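Local coordinates for protein ADP-ribosylglycohydrolase (Thermus thermophilus, PDB 2YZV) that belongs to the ADP-ribosylglycohydrolase family, folds into a compact all-alpha domain and holds a pair of magnesium ions, at residues Gly13-Leu18 with Glu287-Ala292; Pro136-Tyr141 with Glu177-Ala182; Pro222-Ala227 with Ala252-Ala257. All blocks are in the same frame, centred on the assembly; numbering follows the deposited sequence.

Interaction 1 of 3, residues Gly13-Leu18 with Glu287-Ala292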
loop_
_atom_site.group_PDB
_atom_site.type_symbol
_atom_site.label_atom_id
_atom_site.label_comp_id
_atom_site.label_asym_id
_atom_site.label_seq_id
_atom_site.Cartn_x
_atom_site.Cartn_y
_atom_site.Cartn_z
ATOM N N GLY A 13 -9.336 3.274 8.120
ATOM C CA GLY A 13 -9.017 4.182 7.034
ATOM C C GLY A 13 -7.828 3.729 6.206
ATOM O O GLY A 13 -7.837 3.841 4.982
ATOM N N ALA A 14 -6.794 3.223 6.867
ATOM C CA ALA A 14 -5.611 2.767 6.146
ATOM C C ALA A 14 -5.918 1.556 5.262
ATOM O O ALA A 14 -5.444 1.476 4.129
ATOM C CB ALA A 14 -4.488 2.433 7.134
ATOM N N PHE A 15 -6.710 0.617 5.775
ATOM C CA PHE A 15 -7.051 -0.589 5.022
ATOM C C PHE A 15 -8.021 -0.284 3.883
ATOM O O PHE A 15 -7.772 -0.648 2.727
ATOM C CB PHE A 15 -7.647 -1.640 5.973
ATOM C CG PHE A 15 -7.573 -3.053 5.455
ATOM C CD1 PHE A 15 -7.158 -4.087 6.291
ATOM C CD2 PHE A 15 -7.919 -3.356 4.142
ATOM C CE1 PHE A 15 -7.089 -5.401 5.830
ATOM C CE2 PHE A 15 -7.854 -4.669 3.667
ATOM C CZ PHE A 15 -7.437 -5.695 4.516
ATOM N N LEU A 16 -9.123 0.384 4.195
ATOM C CA LEU A 16 -10.097 0.730 3.165
ATOM C C LEU A 16 -9.510 1.722 2.163
ATOM O O LEU A 16 -9.805 1.658 0.971
ATOM C CB LEU A 16 -11.367 1.313 3.795
ATOM C CG LEU A 16 -12.426 0.343 4.336
ATOM C CD1 LEU A 16 -13.078 -0.378 3.176
ATOM C CD2 LEU A 16 -11.808 -0.652 5.305
ATOM N N GLY A 17 -8.666 2.630 2.647
ATOM C CA GLY A 17 -8.048 3.606 1.764
ATOM C C GLY A 17 -7.200 2.926 0.703
ATOM O O GLY A 17 -7.116 3.391 -0.437
ATOM N N LEU A 18 -6.560 1.827 1.085
ATOM C CA LEU A 18 -5.728 1.060 0.159
ATOM C C LEU A 18 -6.588 0.602 -1.020
ATOM O O LEU A 18 -6.237 0.827 -2.180
ATOM C CB LEU A 18 -5.140 -0.155 0.888
ATOM C CG LEU A 18 -4.125 -1.074 0.204
ATOM C CD1 LEU A 18 -3.548 -2.013 1.249
ATOM C CD2 LEU A 18 -4.766 -1.869 -0.927
ATOM N N GLU A 287 -13.606 -4.043 6.383
ATOM C CA GLU A 287 -13.799 -3.360 7.658
ATOM C C GLU A 287 -13.628 -4.367 8.790
ATOM O O GLU A 287 -13.000 -4.074 9.807
ATOM C CB GLU A 287 -15.195 -2.735 7.716
ATOM C CG GLU A 287 -15.378 -1.568 6.762
ATOM C CD GLU A 287 -16.803 -1.057 6.732
ATOM O OE1 GLU A 287 -17.699 -1.831 6.332
ATOM O OE2 GLU A 287 -17.025 0.115 7.105
ATOM N N ALA A 288 -14.188 -5.557 8.597
ATOM C CA ALA A 288 -14.089 -6.620 9.590
ATOM C C ALA A 288 -12.632 -7.035 9.780
ATOM O O ALA A 288 -12.173 -7.207 10.909
ATOM C CB ALA A 288 -14.923 -7.816 9.156
ATOM N N LEU A 289 -11.905 -7.190 8.675
ATOM C CA LEU A 289 -10.499 -7.575 8.752
ATOM C C LEU A 289 -9.665 -6.508 9.454
ATOM O O LEU A 289 -8.833 -6.825 10.306
ATOM C CB LEU A 289 -9.923 -7.820 7.347
ATOM C CG LEU A 289 -10.380 -9.068 6.589
ATOM C CD1 LEU A 289 -9.889 -9.007 5.148
ATOM C CD2 LEU A 289 -9.847 -10.314 7.286
ATOM N N ALA A 290 -9.885 -5.245 9.094
ATOM C CA ALA A 290 -9.135 -4.141 9.690
ATOM C C ALA A 290 -9.322 -4.111 11.202
ATOM O O ALA A 290 -8.361 -3.938 11.950
ATOM C CB ALA A 290 -9.572 -2.813 9.084
ATOM N N LEU A 291 -10.563 -4.279 11.647
ATOM C CA LEU A 291 -10.849 -4.274 13.077
ATOM C C LEU A 291 -10.217 -5.479 13.763
ATOM O O LEU A 291 -9.687 -5.360 14.868
ATOM C CB LEU A 291 -12.363 -4.259 13.315
ATOM C CG LEU A 291 -13.055 -2.928 13.009
ATOM C CD1 LEU A 291 -14.562 -3.078 13.157
ATOM C CD2 LEU A 291 -12.533 -1.855 13.953
ATOM N N ALA A 292 -10.264 -6.633 13.108
ATOM C CA ALA A 292 -9.676 -7.846 13.673
ATOM C C ALA A 292 -8.165 -7.676 13.827
ATOM O O ALA A 292 -7.585 -8.037 14.854
ATOM C CB ALA A 292 -9.984 -9.042 12.780
#
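Phe15 and Ala290 form the centre of this contact, with CB of Phe15 lying 3.8 Å from CB of Ala290. The phenyl ring reaches across the partner helix. Its CD1 passes Ala290 CB at 3.9 Å, and farther out its CE1 meets Leu289 CB at 4.0 Å. Both partners approach the ring plane obliquely. Phe15 has its ring anti to the backbone N (chi1 -159°), which carries the ring away from Leu16 and onto the Leu289 side. Leu16 CD2 rests at 4.0 Å against CG of Glu287, one turn before Ala290. The CA-CB bond of Glu287 points away from segment 13-18, so the acid contributes its aliphatic stem while the carboxylate continues outward. With only a methyl at Ala290, the CA atoms of Phe15 and Ala290 come within 6.2 Å.

The two helices run roughly antiparallel, at 145° between their directions. Met286 and Leu293 of helix 283-298 also touch Phe15, and Leu12 extends the interface along helix 4-26. Leu289 also packs against Leu63 and Leu70 of helix 57-72, and Pro136 and Leu139 lie against Phe15, so helices 4-26, 57-72, 135-141 and 283-298 meet around Phe15 and its partners.

Interaction 2 of 3, residues Pro136-Tyr141 with Glu177-Ala182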
loop_
_atom_site.group_PDB
_atom_site.type_symbol
_atom_site.label_atom_id
_atom_site.label_comp_id
_atom_site.label_asym_id
_atom_site.label_seq_id
_atom_site.Cartn_x
_atom_site.Cartn_y
_atom_site.Cartn_z
ATOM N N PRO A 136 -2.079 -4.104 6.154
ATOM C CA PRO A 136 -2.460 -5.177 7.084
ATOM C C PRO A 136 -1.378 -5.538 8.108
ATOM O O PRO A 136 -1.677 -5.778 9.283
ATOM C CB PRO A 136 -2.785 -6.339 6.150
ATOM C CG PRO A 136 -3.329 -5.644 4.940
ATOM C CD PRO A 136 -2.351 -4.499 4.759
ATOM N N LEU A 137 -0.125 -5.576 7.666
ATOM C CA LEU A 137 0.973 -5.915 8.564
ATOM C C LEU A 137 1.122 -4.895 9.680
ATOM O O LEU A 137 1.282 -5.262 10.848
ATOM C CB LEU A 137 2.293 -6.009 7.795
ATOM C CG LEU A 137 3.545 -6.234 8.650
ATOM C CD1 LEU A 137 3.426 -7.540 9.421
ATOM C CD2 LEU A 137 4.768 -6.264 7.749
ATOM N N VAL A 138 1.080 -3.613 9.328
ATOM C CA VAL A 138 1.230 -2.563 10.332
ATOM C C VAL A 138 0.032 -2.514 11.281
ATOM O O VAL A 138 0.188 -2.233 12.473
ATOM C CB VAL A 138 1.433 -1.179 9.665
ATOM C CG1 VAL A 138 1.547 -0.093 10.728
ATOM C CG2 VAL A 138 2.695 -1.201 8.807
ATOM N N LEU A 139 -1.161 -2.794 10.766
ATOM C CA LEU A 139 -2.347 -2.774 11.618
ATOM C C LEU A 139 -2.244 -3.787 12.754
ATOM O O LEU A 139 -2.619 -3.493 13.889
ATOM C CB LEU A 139 -3.608 -3.065 10.798
ATOM C CG LEU A 139 -4.449 -1.858 10.369
ATOM C CD1 LEU A 139 -3.627 -0.897 9.528
ATOM C CD2 LEU A 139 -5.650 -2.353 9.587
ATOM N N ALA A 140 -1.732 -4.973 12.446
ATOM C CA ALA A 140 -1.615 -6.029 13.450
ATOM C C ALA A 140 -0.319 -6.011 14.254
ATOM O O ALA A 140 -0.314 -6.377 15.429
ATOM C CB ALA A 140 -1.790 -7.392 12.788
ATOM N N TYR A 141 0.776 -5.580 13.641
ATOM C CA TYR A 141 2.062 -5.565 14.336
ATOM C C TYR A 141 2.616 -4.169 14.604
ATOM O O TYR A 141 3.822 -3.981 14.752
ATOM C CB TYR A 141 3.071 -6.403 13.543
ATOM C CG TYR A 141 2.807 -7.886 13.651
ATOM C CD1 TYR A 141 3.331 -8.629 14.708
ATOM C CD2 TYR A 141 1.994 -8.538 12.726
ATOM C CE1 TYR A 141 3.053 -9.980 14.846
ATOM C CE2 TYR A 141 1.705 -9.896 12.856
ATOM C CZ TYR A 141 2.239 -10.610 13.920
ATOM O OH TYR A 141 1.956 -11.947 14.068
ATOM N N GLU A 177 3.599 5.604 12.369
ATOM C CA GLU A 177 3.545 6.964 12.898
ATOM C C GLU A 177 2.208 7.633 12.621
ATOM O O GLU A 177 1.655 8.318 13.486
ATOM C CB GLU A 177 4.688 7.801 12.318
ATOM C CG GLU A 177 6.057 7.324 12.765
ATOM C CD GLU A 177 6.202 7.337 14.273
ATOM O OE1 GLU A 177 6.191 8.438 14.861
ATOM O OE2 GLU A 177 6.321 6.247 14.866
ATOM N N ALA A 178 1.683 7.443 11.414
ATOM C CA ALA A 178 0.403 8.040 11.071
ATOM C C ALA A 178 -0.708 7.487 11.962
ATOM O O ALA A 178 -1.561 8.238 12.436
ATOM C CB ALA A 178 0.081 7.788 9.594
ATOM N N LEU A 179 -0.697 6.176 12.193
ATOM C CA LEU A 179 -1.717 5.544 13.029
ATOM C C LEU A 179 -1.661 6.060 14.461
ATOM O O LEU A 179 -2.665 6.046 15.176
ATOM C CB LEU A 179 -1.539 4.026 13.033
ATOM C CG LEU A 179 -1.877 3.298 11.730
ATOM C CD1 LEU A 179 -1.457 1.838 11.841
ATOM C CD2 LEU A 179 -3.372 3.415 11.436
ATOM N N ARG A 180 -0.483 6.516 14.866
ATOM C CA ARG A 180 -0.290 7.027 16.215
ATOM C C ARG A 180 -0.573 8.515 16.337
ATOM O O ARG A 180 -0.380 9.108 17.400
ATOM C CB ARG A 180 1.123 6.701 16.688
ATOM C CG ARG A 180 1.304 5.213 16.931
ATOM C CD ARG A 180 2.718 4.851 17.326
ATOM N NE ARG A 180 2.794 3.457 17.747
ATOM C CZ ARG A 180 3.905 2.858 18.157
ATOM N NH1 ARG A 180 5.046 3.533 18.199
ATOM N NH2 ARG A 180 3.873 1.585 18.535
ATOM N N GLY A 181 -1.036 9.118 15.246
ATOM C CA GLY A 181 -1.374 10.525 15.270
ATOM C C GLY A 181 -0.289 11.522 14.924
ATOM O O GLY A 181 -0.469 12.722 15.141
ATOM N N ALA A 182 0.831 11.053 14.387
ATOM C CA ALA A 182 1.911 11.962 14.024
ATOM C C ALA A 182 1.423 12.957 12.973
ATOM O O ALA A 182 0.655 12.604 12.076
ATOM C CB ALA A 182 3.106 11.175 13.488
#
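Leu179 makes the whole apolar contact on its side, through a single methyl. Its CD1 lies 3.7 Å from Val138 CG1 and 4.2 Å from Leu139 CD1, bridging two successive residues of helix 135-141. The Val138 and Leu179 side chains meet at a slant, whereas those of Leu139 and Leu179 lie nearly at right angles. Val138 points at the partner and offers the methyl that stands anti to its backbone N (chi1 178°). Leu139 starts out in the other direction and brings only CD1 back, with a first torsion of -99° that departs from the usual staggered value. The backbones stay well apart, 8.5 Å between the CA atoms of Leu139 and Leu179, and the interface is small, 96 Å² in all, though all three side chains are buried. Leu179 is also flanked by Arg10 and Arg11 of helix 4-26 and by Ala265 of helix 252-267.

Backbone hydrogen bonds finish the helix that carries Leu179. Gly181 N bonds to Ala178 O at 3.0 Å, and Ala182 N reaches back to Glu177 O, also at 3.0 Å. Gly181 has a positive phi of 90°, a conformation that suits glycine and turns the chain out of the helix.

Charged and polar links supplement the apolar core at the solvent-exposed Arg180. Its NE makes a salt bridge with Glu142 OE2, and its NH2 is hydrogen-bonded to Asn143 OD1, so the arginine ties the helix end to the residues that follow Tyr141.

The paired bonds and left-handed glycine are a Schellman motif, a common C-terminal helix ending, here closing helix 162-179 two residues after the buried Leu179.

Interaction 3 of 3, residues Pro222-Ala227 with Ala252-Ala257; sequences PGTLAA and ADTVGA. With MG (magnesium ion), chain B; MG (magnesium ion), chain C.
Thr254 and Val255 face Thr224 and Ala227 across a mainly methyl-lined interface in which the axes of the two short segments approach to 9.0 Å at an angle of 57°. The helix of the second segment opens beside the metals. Asp253, in its first turn, sends its carboxylate toward both magnesium ions. OD1 of Asp253 binds both of them, the chain C ion at 2.0 Å and the chain B ion at 2.6 Å, while OD2 of Asp253 binds the chain B ion at 2.5 Å, so that the two oxygens together hold the latter. The carboxylate therefore bridges the pair. Asp251 completes the protein ligands of the chain B ion, and Thr56 and Asp58 those of the chain C ion.

Thr254 works in two directions. Its OG1 binds the chain B magnesium at 2.4 Å and is hydrogen-bonded to Asp58 OD2; its CG2, anti to the backbone N, turns instead toward the other helix and meets Thr224 CG2 at 4.1 Å. Val255 follows with both branches engaged: CG2 lies 4.0 Å from Thr224 CG2, and CG1 packs on Ala227 CB at 3.8 Å. Thr224 keeps its polar end out of this packing, since OG1 is hydrogen-bonded to Pro218 O, Tyr220 O and Asn128 ND2.

Behind segment 222-227, Leu225 packs on Val170 of helix 162-179 and Leu202 of helix 200-209, so helix 221-234 lies between these helices and the one bearing the metal ligands.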
loop_
_atom_site.group_PDB
_atom_site.type_symbol
_atom_site.label_atom_id
_atom_site.label_comp_id
_atom_site.label_asym_id
_atom_site.label_seq_id
_atom_site.Cartn_x
_atom_site.Cartn_y
_atom_site.Cartn_z
ATOM N N PRO A 222 10.830 3.045 -5.178
ATOM C CA PRO A 222 11.142 4.382 -4.661
ATOM C C PRO A 222 10.273 5.460 -5.310
ATOM O O PRO A 222 9.832 6.399 -4.643
ATOM C CB PRO A 222 12.619 4.551 -5.006
ATOM C CG PRO A 222 13.139 3.142 -4.952
ATOM C CD PRO A 222 12.049 2.367 -5.655
ATOM N N GLY A 223 10.035 5.318 -6.611
ATOM C CA GLY A 223 9.225 6.291 -7.328
ATOM C C GLY A 223 7.765 6.253 -6.919
ATOM O O GLY A 223 7.093 7.290 -6.876
ATOM N N THR A 224 7.260 5.060 -6.623
ATOM C CA THR A 224 5.869 4.919 -6.209
ATOM C C THR A 224 5.697 5.584 -4.851
ATOM O O THR A 224 4.731 6.312 -4.616
ATOM C CB THR A 224 5.473 3.440 -6.099
ATOM O OG1 THR A 224 5.707 2.798 -7.360
ATOM C CG2 THR A 224 4.004 3.303 -5.722
ATOM N N LEU A 225 6.645 5.326 -3.957
ATOM C CA LEU A 225 6.603 5.925 -2.632
ATOM C C LEU A 225 6.650 7.445 -2.762
ATOM O O LEU A 225 5.873 8.156 -2.121
ATOM C CB LEU A 225 7.789 5.433 -1.793
ATOM C CG LEU A 225 7.882 5.988 -0.370
ATOM C CD1 LEU A 225 6.626 5.636 0.416
ATOM C CD2 LEU A 225 9.119 5.410 0.310
ATOM N N ALA A 226 7.547 7.941 -3.607
ATOM C CA ALA A 226 7.689 9.384 -3.802
ATOM C C ALA A 226 6.418 10.028 -4.351
ATOM O O ALA A 226 6.072 11.150 -3.976
ATOM C CB ALA A 226 8.864 9.670 -4.736
ATOM N N ALA A 227 5.726 9.323 -5.244
ATOM C CA ALA A 227 4.497 9.851 -5.830
ATOM C C ALA A 227 3.397 9.931 -4.778
ATOM O O ALA A 227 2.616 10.887 -4.747
ATOM C CB ALA A 227 4.047 8.967 -6.996
ATOM N N ALA A 252 -1.186 3.891 -11.732
ATOM C CA ALA A 252 -2.102 4.616 -10.860
ATOM C C ALA A 252 -2.802 3.799 -9.785
ATOM O O ALA A 252 -3.115 4.326 -8.718
ATOM C CB ALA A 252 -3.136 5.346 -11.705
ATOM N N ASP A 253 -3.071 2.529 -10.059
ATOM C CA ASP A 253 -3.733 1.696 -9.064
ATOM C C ASP A 253 -2.840 1.539 -7.837
ATOM O O ASP A 253 -3.308 1.609 -6.703
ATOM C CB ASP A 253 -4.072 0.311 -9.635
ATOM C CG ASP A 253 -2.855 -0.430 -10.167
ATOM O OD1 ASP A 253 -2.806 -1.668 -10.015
ATOM O OD2 ASP A 253 -1.959 0.207 -10.752
ATOM N N THR A 254 -1.548 1.349 -8.071
ATOM C CA THR A 254 -0.612 1.155 -6.974
ATOM C C THR A 254 -0.211 2.457 -6.286
ATOM O O THR A 254 -0.044 2.486 -5.068
ATOM C CB THR A 254 0.623 0.402 -7.461
ATOM O OG1 THR A 254 0.200 -0.807 -8.106
ATOM C CG2 THR A 254 1.530 0.050 -6.284
ATOM N N VAL A 255 -0.052 3.533 -7.051
ATOM C CA VAL A 255 0.278 4.814 -6.434
ATOM C C VAL A 255 -0.946 5.190 -5.600
ATOM O O VAL A 255 -0.824 5.673 -4.476
ATOM C CB VAL A 255 0.555 5.909 -7.491
ATOM C CG1 VAL A 255 0.635 7.278 -6.822
ATOM C CG2 VAL A 255 1.861 5.608 -8.204
ATOM N N GLY A 256 -2.130 4.953 -6.155
ATOM C CA GLY A 256 -3.350 5.244 -5.426
ATOM C C GLY A 256 -3.463 4.406 -4.160
ATOM O O GLY A 256 -3.887 4.903 -3.114
ATOM N N ALA A 257 -3.079 3.136 -4.241
ATOM C CA ALA A 257 -3.155 2.250 -3.080
ATOM C C ALA A 257 -2.178 2.651 -1.982
ATOM O O ALA A 257 -2.502 2.563 -0.798
ATOM C CB ALA A 257 -2.899 0.811 -3.499
HETATM MG MG MG B . -0.181 -1.530 -10.311
HETATM MG MG MG C . -2.919 -3.541 -9.379
#

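How the interactions relate
Starting near the N terminus, helix 4-26 contributes residues 13-18 to interaction 1, whose loop closes only at helix 283-298 and thus spans nearly the whole chain. The other two loops lie within it, one after the other: interaction 2 joins helices 135-141 and 162-179, and interaction 3 joins helices 221-234 and 252-267. Interactions 1 and 2 form continuous packing, since Phe15 CE1 lies 3.9 Å from Pro136 CG and Ala290 CA lies 3.9 Å from Leu139 CD2. Interaction 1 also reaches interaction 3, through Leu18 O and Ala257 CB at 3.6 Å. Helix 4-26 thereby links the joined chain ends to the metal-bearing helix, while interactions 2 and 3 do not touch.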